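Local coordinates for nucleoporin NUP82 (Chaetomium thermophilum, PDB 5CWW), which probably serves as a structural component of the nuclear pore complex, this fragment being its N-terminal beta-propeller domain, at residues Gln370-Pro379 and Pro467-Thr475. Numbering follows the deposited sequence.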
loop_
_atom_site.group_PDB
_atom_site.type_symbol
_atom_site.label_atom_id
_atom_site.label_comp_id
_atom_site.label_asym_id
_atom_site.label_seq_id
_atom_site.Cartn_x
_atom_site.Cartn_y
_atom_site.Cartn_z
ATOM N N GLN B 370 -1.066 2.532 -12.248
ATOM C CA GLN B 370 -2.000 1.620 -12.896
ATOM C C GLN B 370 -3.221 1.382 -12.017
ATOM O O GLN B 370 -3.092 0.943 -10.874
ATOM C CB GLN B 370 -1.316 0.289 -13.212
ATOM C CG GLN B 370 -0.117 0.421 -14.134
ATOM C CD GLN B 370 0.492 -0.916 -14.493
ATOM O OE1 GLN B 370 -0.222 -1.873 -14.790
ATOM N NE2 GLN B 370 1.819 -0.994 -14.462
ATOM N N GLY B 371 -4.400 1.677 -12.560
ATOM C CA GLY B 371 -5.653 1.483 -11.853
ATOM C C GLY B 371 -6.558 2.696 -11.970
ATOM O O GLY B 371 -6.217 3.658 -12.654
ATOM N N PRO B 372 -7.727 2.657 -11.310
ATOM C CA PRO B 372 -8.215 1.544 -10.487
ATOM C C PRO B 372 -8.466 0.285 -11.309
ATOM O O PRO B 372 -9.084 0.364 -12.368
ATOM C CB PRO B 372 -9.535 2.069 -9.907
ATOM C CG PRO B 372 -9.590 3.520 -10.226
ATOM C CD PRO B 372 -8.711 3.747 -11.406
ATOM N N PHE B 373 -7.987 -0.858 -10.830
ATOM C CA PHE B 373 -8.216 -2.125 -11.509
ATOM C C PHE B 373 -9.693 -2.492 -11.497
ATOM O O PHE B 373 -10.356 -2.399 -10.463
ATOM C CB PHE B 373 -7.403 -3.244 -10.854
ATOM C CG PHE B 373 -5.956 -3.253 -11.246
ATOM C CD1 PHE B 373 -5.068 -2.350 -10.689
ATOM C CD2 PHE B 373 -5.482 -4.170 -12.169
ATOM C CE1 PHE B 373 -3.735 -2.357 -11.049
ATOM C CE2 PHE B 373 -4.149 -4.185 -12.530
ATOM C CZ PHE B 373 -3.274 -3.275 -11.970
ATOM N N ASP B 374 -10.206 -2.910 -12.650
ATOM C CA ASP B 374 -11.562 -3.432 -12.731
ATOM C C ASP B 374 -11.562 -4.901 -12.328
ATOM O O ASP B 374 -10.779 -5.693 -12.850
ATOM C CB ASP B 374 -12.129 -3.266 -14.141
ATOM C CG ASP B 374 -13.567 -3.733 -14.248
ATOM O OD1 ASP B 374 -14.461 -3.018 -13.753
ATOM O OD2 ASP B 374 -13.803 -4.812 -14.829
ATOM N N PHE B 375 -12.433 -5.256 -11.389
ATOM C CA PHE B 375 -12.558 -6.638 -10.940
ATOM C C PHE B 375 -13.537 -7.385 -11.836
ATOM O O PHE B 375 -14.749 -7.233 -11.710
ATOM C CB PHE B 375 -13.017 -6.697 -9.482
ATOM C CG PHE B 375 -12.103 -5.978 -8.527
ATOM C CD1 PHE B 375 -10.737 -5.936 -8.748
ATOM C CD2 PHE B 375 -12.616 -5.334 -7.412
ATOM C CE1 PHE B 375 -9.898 -5.268 -7.871
ATOM C CE2 PHE B 375 -11.784 -4.667 -6.532
ATOM C CZ PHE B 375 -10.423 -4.634 -6.762
ATOM N N ASP B 376 -13.005 -8.188 -12.748
ATOM C CA ASP B 376 -13.845 -8.993 -13.627
ATOM C C ASP B 376 -14.529 -10.092 -12.813
ATOM O O ASP B 376 -13.919 -10.677 -11.917
ATOM C CB ASP B 376 -13.009 -9.591 -14.763
ATOM C CG ASP B 376 -13.857 -10.233 -15.842
ATOM O OD1 ASP B 376 -15.066 -9.933 -15.924
ATOM O OD2 ASP B 376 -13.307 -11.046 -16.616
ATOM N N LEU B 377 -15.799 -10.352 -13.120
ATOM C CA LEU B 377 -16.624 -11.301 -12.369
ATOM C C LEU B 377 -16.712 -10.940 -10.886
ATOM O O LEU B 377 -16.837 -11.819 -10.031
ATOM C CB LEU B 377 -16.087 -12.726 -12.517
ATOM C CG LEU B 377 -15.931 -13.271 -13.936
ATOM C CD1 LEU B 377 -15.531 -14.735 -13.871
ATOM C CD2 LEU B 377 -17.209 -13.102 -14.745
ATOM N N ASN B 378 -16.650 -9.647 -10.585
ATOM C CA ASN B 378 -16.821 -9.180 -9.215
ATOM C C ASN B 378 -18.227 -9.502 -8.710
ATOM O O ASN B 378 -19.188 -9.425 -9.474
ATOM C CB ASN B 378 -16.559 -7.676 -9.132
ATOM C CG ASN B 378 -16.502 -7.171 -7.707
ATOM O OD1 ASN B 378 -15.531 -7.415 -6.992
ATOM N ND2 ASN B 378 -17.537 -6.447 -7.289
ATOM N N PRO B 379 -18.355 -9.879 -7.427
ATOM C CA PRO B 379 -19.700 -10.068 -6.871
ATOM C C PRO B 379 -20.544 -8.804 -6.988
ATOM O O PRO B 379 -20.036 -7.706 -6.763
ATOM C CB PRO B 379 -19.433 -10.413 -5.403
ATOM C CG PRO B 379 -18.049 -10.946 -5.379
ATOM C CD PRO B 379 -17.305 -10.207 -6.447
ATOM N N PRO B 467 -9.478 0.173 -18.890
ATOM C CA PRO B 467 -8.854 0.086 -17.564
ATOM C C PRO B 467 -8.199 -1.269 -17.312
ATOM O O PRO B 467 -8.638 -2.267 -17.877
ATOM C CB PRO B 467 -10.030 0.307 -16.606
ATOM C CG PRO B 467 -11.228 -0.115 -17.374
ATOM C CD PRO B 467 -10.947 0.245 -18.802
ATOM N N PRO B 468 -7.149 -1.301 -16.479
ATOM C CA PRO B 468 -6.517 -2.583 -16.145
ATOM C C PRO B 468 -7.482 -3.515 -15.418
ATOM O O PRO B 468 -8.419 -3.036 -14.778
ATOM C CB PRO B 468 -5.351 -2.179 -15.240
ATOM C CG PRO B 468 -5.713 -0.834 -14.713
ATOM C CD PRO B 468 -6.508 -0.170 -15.786
ATOM N N SER B 469 -7.246 -4.821 -15.501
ATOM C CA SER B 469 -8.204 -5.796 -14.995
ATOM C C SER B 469 -7.565 -6.896 -14.157
ATOM O O SER B 469 -6.441 -7.327 -14.418
ATOM C CB SER B 469 -8.963 -6.430 -16.164
ATOM O OG SER B 469 -9.870 -7.419 -15.709
ATOM N N LEU B 470 -8.302 -7.322 -13.135
ATOM C CA LEU B 470 -7.992 -8.528 -12.382
ATOM C C LEU B 470 -9.184 -9.474 -12.478
ATOM O O LEU B 470 -10.324 -9.026 -12.609
ATOM C CB LEU B 470 -7.688 -8.207 -10.920
ATOM C CG LEU B 470 -6.450 -7.351 -10.642
ATOM C CD1 LEU B 470 -6.435 -6.900 -9.188
ATOM C CD2 LEU B 470 -5.182 -8.120 -10.978
ATOM N N LEU B 471 -8.916 -10.774 -12.404
ATOM C CA LEU B 471 -9.971 -11.784 -12.438
ATOM C C LEU B 471 -10.327 -12.226 -11.027
ATOM O O LEU B 471 -9.516 -12.844 -10.339
ATOM C CB LEU B 471 -9.537 -12.993 -13.274
ATOM C CG LEU B 471 -10.471 -14.213 -13.257
ATOM C CD1 LEU B 471 -11.864 -13.851 -13.747
ATOM C CD2 LEU B 471 -9.889 -15.343 -14.094
ATOM N N THR B 472 -11.545 -11.911 -10.598
ATOM C CA THR B 472 -12.025 -12.364 -9.302
ATOM C C THR B 472 -12.253 -13.868 -9.358
ATOM O O THR B 472 -13.154 -14.340 -10.049
ATOM C CB THR B 472 -13.332 -11.659 -8.890
ATOM O OG1 THR B 472 -13.185 -10.242 -9.035
ATOM C CG2 THR B 472 -13.684 -11.983 -7.446
ATOM N N PHE B 473 -11.428 -14.617 -8.636
ATOM C CA PHE B 473 -11.531 -16.069 -8.632
ATOM C C PHE B 473 -12.479 -16.552 -7.545
ATOM O O PHE B 473 -13.279 -17.461 -7.766
ATOM C CB PHE B 473 -10.159 -16.712 -8.436
ATOM C CG PHE B 473 -10.234 -18.153 -8.035
ATOM C CD1 PHE B 473 -10.631 -19.118 -8.945
ATOM C CD2 PHE B 473 -9.928 -18.542 -6.742
ATOM C CE1 PHE B 473 -10.715 -20.447 -8.575
ATOM C CE2 PHE B 473 -10.008 -19.869 -6.365
ATOM C CZ PHE B 473 -10.405 -20.821 -7.281
ATOM N N GLN B 474 -12.392 -15.932 -6.374
ATOM C CA GLN B 474 -13.177 -16.364 -5.229
ATOM C C GLN B 474 -13.358 -15.238 -4.214
ATOM O O GLN B 474 -12.483 -14.387 -4.045
ATOM C CB GLN B 474 -12.510 -17.576 -4.575
ATOM C CG GLN B 474 -13.255 -18.137 -3.384
ATOM C CD GLN B 474 -12.595 -19.386 -2.829
ATOM O OE1 GLN B 474 -11.431 -19.667 -3.118
ATOM N NE2 GLN B 474 -13.339 -20.145 -2.034
ATOM N N THR B 475 -14.507 -15.248 -3.546
ATOM C CA THR B 475 -14.817 -14.282 -2.503
ATOM C C THR B 475 -15.510 -15.007 -1.360
ATOM O O THR B 475 -16.470 -15.738 -1.588
ATOM C CB THR B 475 -15.731 -13.149 -3.019
ATOM O OG1 THR B 475 -15.178 -12.584 -4.214
ATOM C CG2 THR B 475 -15.895 -12.058 -1.967
HETATM O O HOH W 1 -16.112 -14.141 -8.828
#
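A parallel edge pairing in a blade of the beta-propeller joins the short strand 374-376 to strand 469-475, starting where Asp374 N donates to Pro468 O (2.8 Å). The hydrogen bonds then pass back and forth between the two strands, in the pattern of a parallel pair: Leu470 N gives to Asp374 O, Asp376 N to Leu470 O (2.8 Å, N-H...O angle 155°), and Thr472 N to Asp376 O. That last carbonyl is gripped twice, because Thr472 OG1 also donates to Asp376 O at 3.0 Å from above the carbonyl plane; chi1 of -50° sets the hydroxyl beside its own backbone N, facing the same acceptor. Within this chain strand 374-376 is outermost in a mixed sheet, but past its end Thr475 pairs in parallel with a strand of another protein's chain, extending the sheet across the interface. Leu470 shares a sheet face with Phe375, its CD1 at that ring's edge near CE1, and its CG lies 3.7 Å from Phe373 CD2. Pro468 CB sits over a face of the Phe373 ring in a CH-pi contact, 3.9 Å from the centroid. Asp376 OD2 forms a salt bridge with a basic side chain of that other protein. A type II beta turn from Phe375 to Asn378 ends the pairing; a water there donates to both Leu377 O and Thr472 O.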